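3-methylornithine synthase (Methanosarcina barkeri, PDB 3T7V) catalyses the radical isomerisation of L-lysine to (3R)-3-methyl-D-ornithine in pyrrolysine biosynthesis, using a [4Fe-4S] cluster and S-adenosylmethionine. Local coordinates at residues A[60-65]-A[108-113]; A[276-281]-A[298-303]. One frame throughout, in Å; residues are numbered along the deposited sequence.

Interaction 1: A[60-65]-A[108-113]; sequences FLNCFI and FHMVDL. With MD0 (5-amino-D-isoleucine), chain D.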
ATOM      1  N   PHE A  60      -3.373 -10.214   7.923  1.00 15.26           N
ATOM      2  CA  PHE A  60      -4.233  -9.061   8.203  1.00 13.96           C
ATOM      3  C   PHE A  60      -4.978  -8.674   6.923  1.00 14.77           C
ATOM      4  O   PHE A  60      -4.496  -8.975   5.813  1.00 14.86           O
ATOM      5  CB  PHE A  60      -3.380  -7.879   8.720  1.00 15.40           C
ATOM      6  CG  PHE A  60      -2.626  -8.181   9.976  1.00 16.43           C
ATOM      7  CD1 PHE A  60      -3.324  -8.495  11.122  1.00 17.70           C
ATOM      8  CD2 PHE A  60      -1.245  -8.175   9.984  1.00 19.49           C
ATOM      9  CE1 PHE A  60      -2.606  -8.825  12.308  1.00 19.91           C
ATOM     10  CE2 PHE A  60      -0.521  -8.415  11.179  1.00 21.32           C
ATOM     11  CZ  PHE A  60      -1.238  -8.745  12.301  1.00 20.66           C
ATOM     12  N   LEU A  61      -6.137  -8.047   7.061  1.00 13.02           N
ATOM     13  CA  LEU A  61      -7.056  -7.746   5.933  1.00 13.17           C
ATOM     14  C   LEU A  61      -7.451  -6.267   5.977  1.00 13.56           C
ATOM     15  O   LEU A  61      -7.971  -5.784   6.994  1.00 14.89           O
ATOM     16  CB  LEU A  61      -8.305  -8.591   6.001  1.00 15.84           C
ATOM     17  CG  LEU A  61      -8.057 -10.077   6.052  1.00 17.33           C
ATOM     18  CD1 LEU A  61      -9.357 -10.848   6.380  1.00 20.44           C
ATOM     19  CD2 LEU A  61      -7.458 -10.551   4.732  1.00 18.58           C
ATOM     20  N   ASN A  62      -7.199  -5.518   4.890  1.00 12.12           N
ATOM     21  CA  ASN A  62      -7.458  -4.039   4.860  1.00 13.69           C
ATOM     22  C   ASN A  62      -8.437  -3.764   3.742  1.00 15.06           C
ATOM     23  O   ASN A  62      -8.191  -4.139   2.552  1.00 17.35           O
ATOM     24  CB  ASN A  62      -6.107  -3.357   4.542  1.00 14.64           C
ATOM     25  CG  ASN A  62      -6.097  -1.845   4.774  1.00 20.44           C
ATOM     26  OD1 ASN A  62      -6.968  -1.277   5.377  1.00 21.99           O
ATOM     27  ND2 ASN A  62      -4.978  -1.223   4.345  1.00 21.46           N
ATOM     28  N   CYS A  63      -9.557  -3.158   4.106  1.00 12.66           N
ATOM     29  CA  CYS A  63     -10.524  -2.735   3.050  1.00 13.19           C
ATOM     30  C   CYS A  63     -10.111  -1.422   2.439  1.00 16.29           C
ATOM     31  O   CYS A  63      -9.552  -0.587   3.101  1.00 23.84           O
ATOM     32  CB  CYS A  63     -11.832  -2.554   3.724  1.00 14.79           C
ATOM     33  SG  CYS A  63     -13.211  -2.215   2.623  1.00 21.64           S
ATOM     34  N   PHE A  64     -10.329  -1.248   1.170  1.00 13.27           N
ATOM     35  CA  PHE A  64      -9.935  -0.019   0.484  1.00 12.84           C
ATOM     36  C   PHE A  64     -11.176   0.737   0.061  1.00 12.88           C
ATOM     37  O   PHE A  64     -11.999   0.233  -0.741  1.00 14.30           O
ATOM     38  CB  PHE A  64      -9.152  -0.457  -0.773  1.00 14.37           C
ATOM     39  CG  PHE A  64      -8.652   0.728  -1.577  1.00 13.36           C
ATOM     40  CD1 PHE A  64      -7.763   1.620  -0.974  1.00 13.82           C
ATOM     41  CD2 PHE A  64      -9.062   0.966  -2.884  1.00 15.84           C
ATOM     42  CE1 PHE A  64      -7.281   2.745  -1.649  1.00 16.00           C
ATOM     43  CE2 PHE A  64      -8.578   2.101  -3.581  1.00 14.47           C
ATOM     44  CZ  PHE A  64      -7.710   2.969  -2.953  1.00 14.61           C
ATOM     45  N   ILE A  65     -11.310   1.956   0.537  1.00 12.16           N
ATOM     46  CA  ILE A  65     -12.446   2.860   0.203  1.00 11.83           C
ATOM     47  C   ILE A  65     -11.912   4.108  -0.437  1.00 12.00           C
ATOM     48  O   ILE A  65     -11.439   5.050   0.249  1.00 11.96           O
ATOM     49  CB  ILE A  65     -13.267   3.226   1.443  1.00 14.04           C
ATOM     50  CG1 ILE A  65     -13.780   1.934   2.174  1.00 17.78           C
ATOM     51  CG2 ILE A  65     -14.471   4.111   1.024  1.00 15.73           C
ATOM     52  CD1 ILE A  65     -14.557   2.295   3.443  1.00 25.56           C
ATOM     53  N   PHE A 108     -12.680  -7.379   8.542  1.00 15.35           N
ATOM     54  CA  PHE A 108     -11.501  -6.517   8.303  1.00 13.54           C
ATOM     55  C   PHE A 108     -10.793  -6.065   9.596  1.00 14.36           C
ATOM     56  O   PHE A 108     -11.385  -5.866  10.645  1.00 17.43           O
ATOM     57  CB  PHE A 108     -11.912  -5.230   7.541  1.00 13.50           C
ATOM     58  CG  PHE A 108     -12.384  -5.524   6.154  1.00 15.33           C
ATOM     59  CD1 PHE A 108     -11.424  -5.814   5.175  1.00 16.71           C
ATOM     60  CD2 PHE A 108     -13.763  -5.470   5.826  1.00 17.05           C
ATOM     61  CE1 PHE A 108     -11.805  -6.036   3.867  1.00 17.20           C
ATOM     62  CE2 PHE A 108     -14.156  -5.729   4.511  1.00 17.09           C
ATOM     63  CZ  PHE A 108     -13.179  -5.998   3.538  1.00 16.52           C
ATOM     64  N   HIS A 109      -9.461  -5.977   9.491  1.00 12.02           N
ATOM     65  CA  HIS A 109      -8.640  -5.397  10.566  1.00 12.91           C
ATOM     66  C   HIS A 109      -8.469  -3.909  10.496  1.00 12.30           C
ATOM     67  O   HIS A 109      -8.251  -3.269  11.530  1.00 13.77           O
ATOM     68  CB  HIS A 109      -7.218  -6.033  10.589  1.00 14.03           C
ATOM     69  CG  HIS A 109      -7.263  -7.506  10.766  1.00 15.61           C
ATOM     70  ND1 HIS A 109      -7.276  -8.353   9.695  1.00 15.85           N
ATOM     71  CD2 HIS A 109      -7.351  -8.283  11.895  1.00 18.55           C
ATOM     72  CE1 HIS A 109      -7.411  -9.617  10.134  1.00 19.12           C
ATOM     73  NE2 HIS A 109      -7.447  -9.577  11.481  1.00 19.34           N
ATOM     74  N   MET A 110      -8.690  -3.322   9.313  1.00 11.61           N
ATOM     75  CA  MET A 110      -8.433  -1.908   9.112  1.00 11.54           C
ATOM     76  C   MET A 110      -9.196  -1.516   7.867  1.00 11.15           C
ATOM     77  O   MET A 110      -9.496  -2.388   6.990  1.00 12.62           O
ATOM     78  CB  MET A 110      -6.930  -1.678   8.918  1.00 12.44           C
ATOM     79  CG  MET A 110      -6.597  -0.133   8.768  1.00 14.45           C
ATOM     80  SD  MET A 110      -4.874   0.243   9.203  1.00 18.00           S
ATOM     81  CE  MET A 110      -4.067  -0.729   7.962  1.00 21.26           C
ATOM     82  N   VAL A 111      -9.545  -0.233   7.752  1.00 12.52           N
ATOM     83  CA  VAL A 111     -10.096   0.336   6.496  1.00 12.64           C
ATOM     84  C   VAL A 111      -9.192   1.466   6.046  1.00 11.97           C
ATOM     85  O   VAL A 111      -8.736   2.245   6.894  1.00 13.69           O
ATOM     86  CB  VAL A 111     -11.541   0.811   6.691  1.00 15.76           C
ATOM     87  CG1 VAL A 111     -12.451  -0.324   7.024  1.00 21.25           C
ATOM     88  CG2 VAL A 111     -11.671   1.906   7.735  1.00 18.57           C
ATOM     89  N   ASP A 112      -8.894   1.496   4.755  1.00 12.91           N
ATOM     90  CA  ASP A 112      -8.077   2.597   4.134  1.00 12.22           C
ATOM     91  C   ASP A 112      -8.912   3.605   3.396  1.00 13.46           C
ATOM     92  O   ASP A 112      -9.547   3.201   2.387  1.00 16.62           O
ATOM     93  CB  ASP A 112      -6.995   1.954   3.256  1.00 14.25           C
ATOM     94  CG  ASP A 112      -6.127   2.914   2.524  1.00 17.72           C
ATOM     95  OD1 ASP A 112      -6.209   4.165   2.691  1.00 20.02           O
ATOM     96  OD2 ASP A 112      -5.257   2.423   1.719  1.00 19.74           O
ATOM     97  N   LEU A 113      -9.076   4.788   3.957  1.00 11.70           N
ATOM     98  CA  LEU A 113      -9.927   5.850   3.328  1.00 11.48           C
ATOM     99  C   LEU A 113      -8.950   6.660   2.448  1.00 10.80           C
ATOM    100  O   LEU A 113      -8.023   7.319   2.953  1.00 12.56           O
ATOM    101  CB  LEU A 113     -10.492   6.791   4.418  1.00 13.27           C
ATOM    102  CG  LEU A 113     -11.379   6.105   5.438  1.00 13.64           C
ATOM    103  CD1 LEU A 113     -11.743   7.129   6.493  1.00 15.34           C
ATOM    104  CD2 LEU A 113     -12.557   5.489   4.708  1.00 18.19           C
TER
HETATM  105  C   MD0 D 993      -3.836  -0.793  -2.444  1.00 18.66           C
HETATM  106  N   MD0 D 993      -5.406   0.048  -4.094  1.00 18.47           N
HETATM  107  O   MD0 D 993      -3.658  -1.094  -1.246  1.00 18.89           O
HETATM  108  CA  MD0 D 993      -4.806   0.292  -2.786  1.00 15.61           C
HETATM  109  CB  MD0 D 993      -4.099   1.680  -2.772  1.00 15.20           C
HETATM  110  CD  MD0 D 993      -3.409   3.463  -1.029  1.00 16.16           C
HETATM  111  NE  MD0 D 993      -3.041   3.638   0.370  1.00 17.91           N
HETATM  112  CG  MD0 D 993      -3.656   1.983  -1.310  1.00 15.00           C
HETATM  113  CG2 MD0 D 993      -2.875   1.779  -3.718  1.00 17.28           C
HETATM  114  OXT MD0 D 993      -3.245  -1.351  -3.377  1.00 20.00           O
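Cys-63 sits over the face of the Phe-108 ring: its CB stands nearly above the centre, 3.5 Å from the ring centroid of Phe-108, a CH-pi contact, while its SG, anti to the backbone N (chi1 -174°), reaches over the same ring in a sulfur-aromatic contact. A small thiol suits this place, where a broad ring already fills the outer face. At the entrance to the strands, His-109 is held by both nitrogens and covered on one face. Its ND1 accepts the N-H of Leu-61 at 2.9 Å, NE2 donates to the carbonyl of Ala-339, and Phe-60 turns its edge to the imidazole face in a T-shaped pair with planes 84° apart. Cys-63 N bonds Met-110 O at 3.0 Å, and further along the parallel pair Asp-112 N bonds Cys-63 O at 2.7 Å and Ile-65 N bonds Asp-112 O. The side chains are looser beyond Cys-63, where Ile-65 CD1 and Leu-113 CD2 merely brush at 4.0 Å, although the backbone bonds there stay short and straight; no touching residue is exposed to solvent. Further along, the other face reaches the ligand. CA of 5-amino-D-isoleucine lies over one face of the Phe-64 ring, toward its rim, and Asp-112, at that ring's edge, accepts the ligand NE on OD2 at 2.9 Å while Ser-146 holds OD1. These are neighbouring parallel strands of the radical SAM TIM-barrel fold, apolar outside, with Phe-64 and Asp-112 carried inside to the ligand.

Interaction 2: A[276-281]-A[298-303]; sequences ASLDLE and TSILPP. With MD0 (5-amino-D-isoleucine), chain D.
The beta-alpha-beta unit made of strand 275-277, helix 278-291 and strand 296-300 brings its two strand ends together here, and they form one wall of the pocket for 5-amino-D-isoleucine. Within these segments a single parallel bridge, Ser-277 beside Thr-298, joins the strands. Thr-298 N donates to Ala-276 O at 3.0 Å, and one step on Leu-278 N returns the bond to Thr-298 O at 2.9 Å and a nearly straight 170°. Behind this pairing, Leu-278 meets Ile-300 obliquely, CD1 to CG1 at 4.1 Å, an apolar backing for a polar front.

That front is a row of hydroxyls. Ser-277 caps the helix: its OG accepts the N-H of Asp-279 at 3.0 Å and donates to ligand OXT at 2.6 Å, a double use that a short hydroxyl side chain serves well. Thr-298 carries OG1 between its backbone N and carbonyl carbon (chi1 70°), from where it donates to ligand O at 2.8 Å. Ser-299, with a positive phi of 69°, turns its OG toward the ligand N and accepts from it at 2.8 Å. Asp-279 adds a weak bond from the same nitrogen through OD2; the backbone N-H groups of Val-310 and Ala-311 also donate to OD2, and Arg-322 holds OD1 in a salt bridge, so the carboxylate is firmly positioned.

The chemistry is thus sorted by group. The hydroxyls of Ser-277, at the helix N-cap, and Thr-298, on the strand, donate one to each carboxylate oxygen, and Arg-235 also bonds the ligand. Acceptors take the amino nitrogen, consistent with recognition of the ligand by its alpha-amino and carboxylate groups.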
ATOM      1  N   ALA A 276       0.122  -7.468   0.379  1.00 14.46           N
ATOM      2  CA  ALA A 276      -0.142  -8.156  -0.861  1.00 14.20           C
ATOM      3  C   ALA A 276      -1.402  -7.427  -1.427  1.00 15.06           C
ATOM      4  O   ALA A 276      -2.536  -7.664  -0.951  1.00 16.46           O
ATOM      5  CB  ALA A 276      -0.432  -9.623  -0.558  1.00 17.14           C
ATOM      6  N   SER A 277      -1.214  -6.548  -2.404  1.00 14.54           N
ATOM      7  CA  SER A 277      -2.313  -5.773  -3.001  1.00 13.15           C
ATOM      8  C   SER A 277      -3.061  -6.527  -4.089  1.00 15.05           C
ATOM      9  O   SER A 277      -2.441  -7.063  -5.013  1.00 20.12           O
ATOM     10  CB  SER A 277      -1.765  -4.464  -3.618  1.00 16.20           C
ATOM     11  OG  SER A 277      -2.831  -3.768  -4.294  1.00 15.33           O
ATOM     12  N   LEU A 278      -4.388  -6.539  -4.005  1.00 13.52           N
ATOM     13  CA  LEU A 278      -5.216  -7.164  -5.070  1.00 14.80           C
ATOM     14  C   LEU A 278      -5.258  -6.252  -6.328  1.00 15.88           C
ATOM     15  O   LEU A 278      -5.710  -6.667  -7.381  1.00 17.70           O
ATOM     16  CB  LEU A 278      -6.638  -7.287  -4.577  1.00 16.47           C
ATOM     17  CG  LEU A 278      -6.923  -8.186  -3.367  1.00 17.97           C
ATOM     18  CD1 LEU A 278      -8.420  -8.465  -3.209  1.00 20.71           C
ATOM     19  CD2 LEU A 278      -6.168  -9.481  -3.391  1.00 18.58           C
ATOM     20  N   ASP A 279      -4.812  -4.987  -6.183  1.00 15.86           N
ATOM     21  CA  ASP A 279      -4.989  -4.025  -7.272  1.00 15.19           C
ATOM     22  C   ASP A 279      -4.093  -4.317  -8.506  1.00 15.92           C
ATOM     23  O   ASP A 279      -4.368  -3.819  -9.609  1.00 16.47           O
ATOM     24  CB  ASP A 279      -4.613  -2.623  -6.718  1.00 16.97           C
ATOM     25  CG  ASP A 279      -5.317  -1.470  -7.397  1.00 18.54           C
ATOM     26  OD1 ASP A 279      -6.376  -1.612  -8.046  1.00 17.01           O
ATOM     27  OD2 ASP A 279      -4.805  -0.331  -7.144  1.00 21.41           O
ATOM     28  N   LEU A 280      -3.066  -5.135  -8.298  1.00 17.97           N
ATOM     29  CA  LEU A 280      -2.076  -5.344  -9.358  1.00 18.69           C
ATOM     30  C   LEU A 280      -2.315  -6.617 -10.204  1.00 18.59           C
ATOM     31  O   LEU A 280      -2.104  -6.606 -11.425  1.00 22.62           O
ATOM     32  CB  LEU A 280      -0.698  -5.492  -8.712  1.00 21.54           C
ATOM     33  CG  LEU A 280      -0.521  -4.204  -7.844  1.00 27.78           C
ATOM     34  CD1 LEU A 280       0.359  -4.407  -6.662  1.00 28.97           C
ATOM     35  CD2 LEU A 280      -0.292  -2.984  -8.752  1.00 23.40           C
ATOM     36  N   GLU A 281      -2.784  -7.700  -9.563  1.00 18.43           N
ATOM     37  CA  GLU A 281      -2.925  -9.022 -10.192  1.00 22.27           C
ATOM     38  C   GLU A 281      -4.084  -9.814  -9.545  1.00 20.83           C
ATOM     39  O   GLU A 281      -4.251 -11.034  -9.771  1.00 23.02           O
ATOM     40  CB  GLU A 281      -1.576  -9.787 -10.136  1.00 23.13           C
ATOM     41  CG  GLU A 281      -0.534  -9.424 -11.191  1.00 29.52           C
ATOM     42  CD  GLU A 281       0.649 -10.429 -11.246  1.00 42.65           C
ATOM     43  OE1 GLU A 281       1.282 -10.769 -10.195  1.00 36.86           O
ATOM     44  OE2 GLU A 281       0.947 -10.906 -12.366  1.00 58.23           O
ATOM     45  N   THR A 298      -4.399  -6.096   0.844  1.00 12.40           N
ATOM     46  CA  THR A 298      -4.983  -4.774   0.689  1.00 12.93           C
ATOM     47  C   THR A 298      -5.681  -4.682  -0.664  1.00 12.75           C
ATOM     48  O   THR A 298      -5.599  -5.580  -1.504  1.00 13.17           O
ATOM     49  CB  THR A 298      -3.900  -3.672   0.778  1.00 12.83           C
ATOM     50  OG1 THR A 298      -3.056  -3.705  -0.396  1.00 15.46           O
ATOM     51  CG2 THR A 298      -3.046  -3.798   2.074  1.00 13.94           C
ATOM     52  N   SER A 299      -6.411  -3.581  -0.809  1.00 12.93           N
ATOM     53  CA  SER A 299      -7.186  -3.339  -2.041  1.00 13.30           C
ATOM     54  C   SER A 299      -8.364  -4.317  -2.141  1.00 13.61           C
ATOM     55  O   SER A 299      -8.851  -4.658  -3.226  1.00 14.48           O
ATOM     56  CB  SER A 299      -6.369  -3.333  -3.334  1.00 15.47           C
ATOM     57  OG  SER A 299      -6.913  -2.276  -4.223  1.00 16.12           O
ATOM     58  N   ILE A 300      -8.831  -4.765  -0.963  1.00 13.00           N
ATOM     59  CA  ILE A 300     -10.062  -5.561  -0.867  1.00 13.55           C
ATOM     60  C   ILE A 300     -11.190  -4.537  -0.912  1.00 15.40           C
ATOM     61  O   ILE A 300     -11.188  -3.565  -0.181  1.00 16.15           O
ATOM     62  CB  ILE A 300     -10.104  -6.336   0.462  1.00 13.34           C
ATOM     63  CG1 ILE A 300      -8.816  -7.182   0.615  1.00 14.84           C
ATOM     64  CG2 ILE A 300     -11.383  -7.169   0.467  1.00 14.99           C
ATOM     65  CD1 ILE A 300      -8.792  -7.913   1.961  1.00 15.67           C
ATOM     66  N   LEU A 301     -12.185  -4.748  -1.750  1.00 15.17           N
ATOM     67  CA  LEU A 301     -13.278  -3.785  -1.805  1.00 15.93           C
ATOM     68  C   LEU A 301     -14.443  -4.201  -0.955  1.00 20.55           C
ATOM     69  O   LEU A 301     -14.653  -5.406  -0.698  1.00 24.62           O
ATOM     70  CB  LEU A 301     -13.767  -3.659  -3.246  1.00 17.63           C
ATOM     71  CG  LEU A 301     -12.686  -3.088  -4.193  1.00 20.41           C
ATOM     72  CD1 LEU A 301     -13.154  -3.010  -5.650  1.00 26.70           C
ATOM     73  CD2 LEU A 301     -12.207  -1.687  -3.826  1.00 27.41           C
ATOM     74  N   PRO A 302     -15.234  -3.197  -0.496  1.00 19.60           N
ATOM     75  CA  PRO A 302     -16.480  -3.464   0.192  1.00 26.58           C
ATOM     76  C   PRO A 302     -17.351  -4.417  -0.683  1.00 32.47           C
ATOM     77  O   PRO A 302     -17.238  -4.398  -1.943  1.00 32.41           O
ATOM     78  CB  PRO A 302     -17.106  -2.051   0.241  1.00 24.99           C
ATOM     79  CG  PRO A 302     -15.960  -1.106   0.331  1.00 21.15           C
ATOM     80  CD  PRO A 302     -15.035  -1.760  -0.714  1.00 19.99           C
ATOM     81  N   PRO A 303     -18.188  -5.260  -0.018  1.00 36.07           N
ATOM     82  CA  PRO A 303     -19.100  -6.211  -0.681  1.00 44.15           C
ATOM     83  C   PRO A 303     -20.002  -5.477  -1.701  1.00 46.23           C
ATOM     84  O   PRO A 303     -20.637  -4.485  -1.336  1.00 47.80           O
ATOM     85  CB  PRO A 303     -19.927  -6.776   0.481  1.00 39.82           C
ATOM     86  CG  PRO A 303     -19.054  -6.712   1.681  1.00 35.52           C
ATOM     87  CD  PRO A 303     -18.126  -5.496   1.448  1.00 38.92           C
TER
HETATM   88  C   MD0 D 993      -3.836  -0.793  -2.444  1.00 18.66           C
HETATM   89  N   MD0 D 993      -5.406   0.048  -4.094  1.00 18.47           N
HETATM   90  O   MD0 D 993      -3.658  -1.094  -1.246  1.00 18.89           O
HETATM   91  CA  MD0 D 993      -4.806   0.292  -2.786  1.00 15.61           C
HETATM   92  CB  MD0 D 993      -4.099   1.680  -2.772  1.00 15.20           C
HETATM   93  CD  MD0 D 993      -3.409   3.463  -1.029  1.00 16.16           C
HETATM   94  NE  MD0 D 993      -3.041   3.638   0.370  1.00 17.91           N
HETATM   95  CG  MD0 D 993      -3.656   1.983  -1.310  1.00 15.00           C
HETATM   96  CG2 MD0 D 993      -2.875   1.779  -3.718  1.00 17.28           C
HETATM   97  OXT MD0 D 993      -3.245  -1.351  -3.377  1.00 20.00           O

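From the N terminus, interaction 1 comes first: residues 60-65 and 108-113 bring together the ends of a 42-residue connection that holds the cluster cysteines Cys-71, Cys-75 and Cys-78 and helix 93-103. Far down the chain, interaction 2 closes a much shorter connection of 16 residues, mostly helix 278-291. The two loops follow in series, neither nesting nor crossing. In space, however, they adjoin, because strand 296-300 lies beside strand 58-68 and Phe-64 N probably bonds to Ile-300 O. The early strands thereby meet the late ones in a single sheet, and 5-amino-D-isoleucine bridges both contacts: its NE is bonded in interaction 1 and its amino and carboxylate groups in interaction 2.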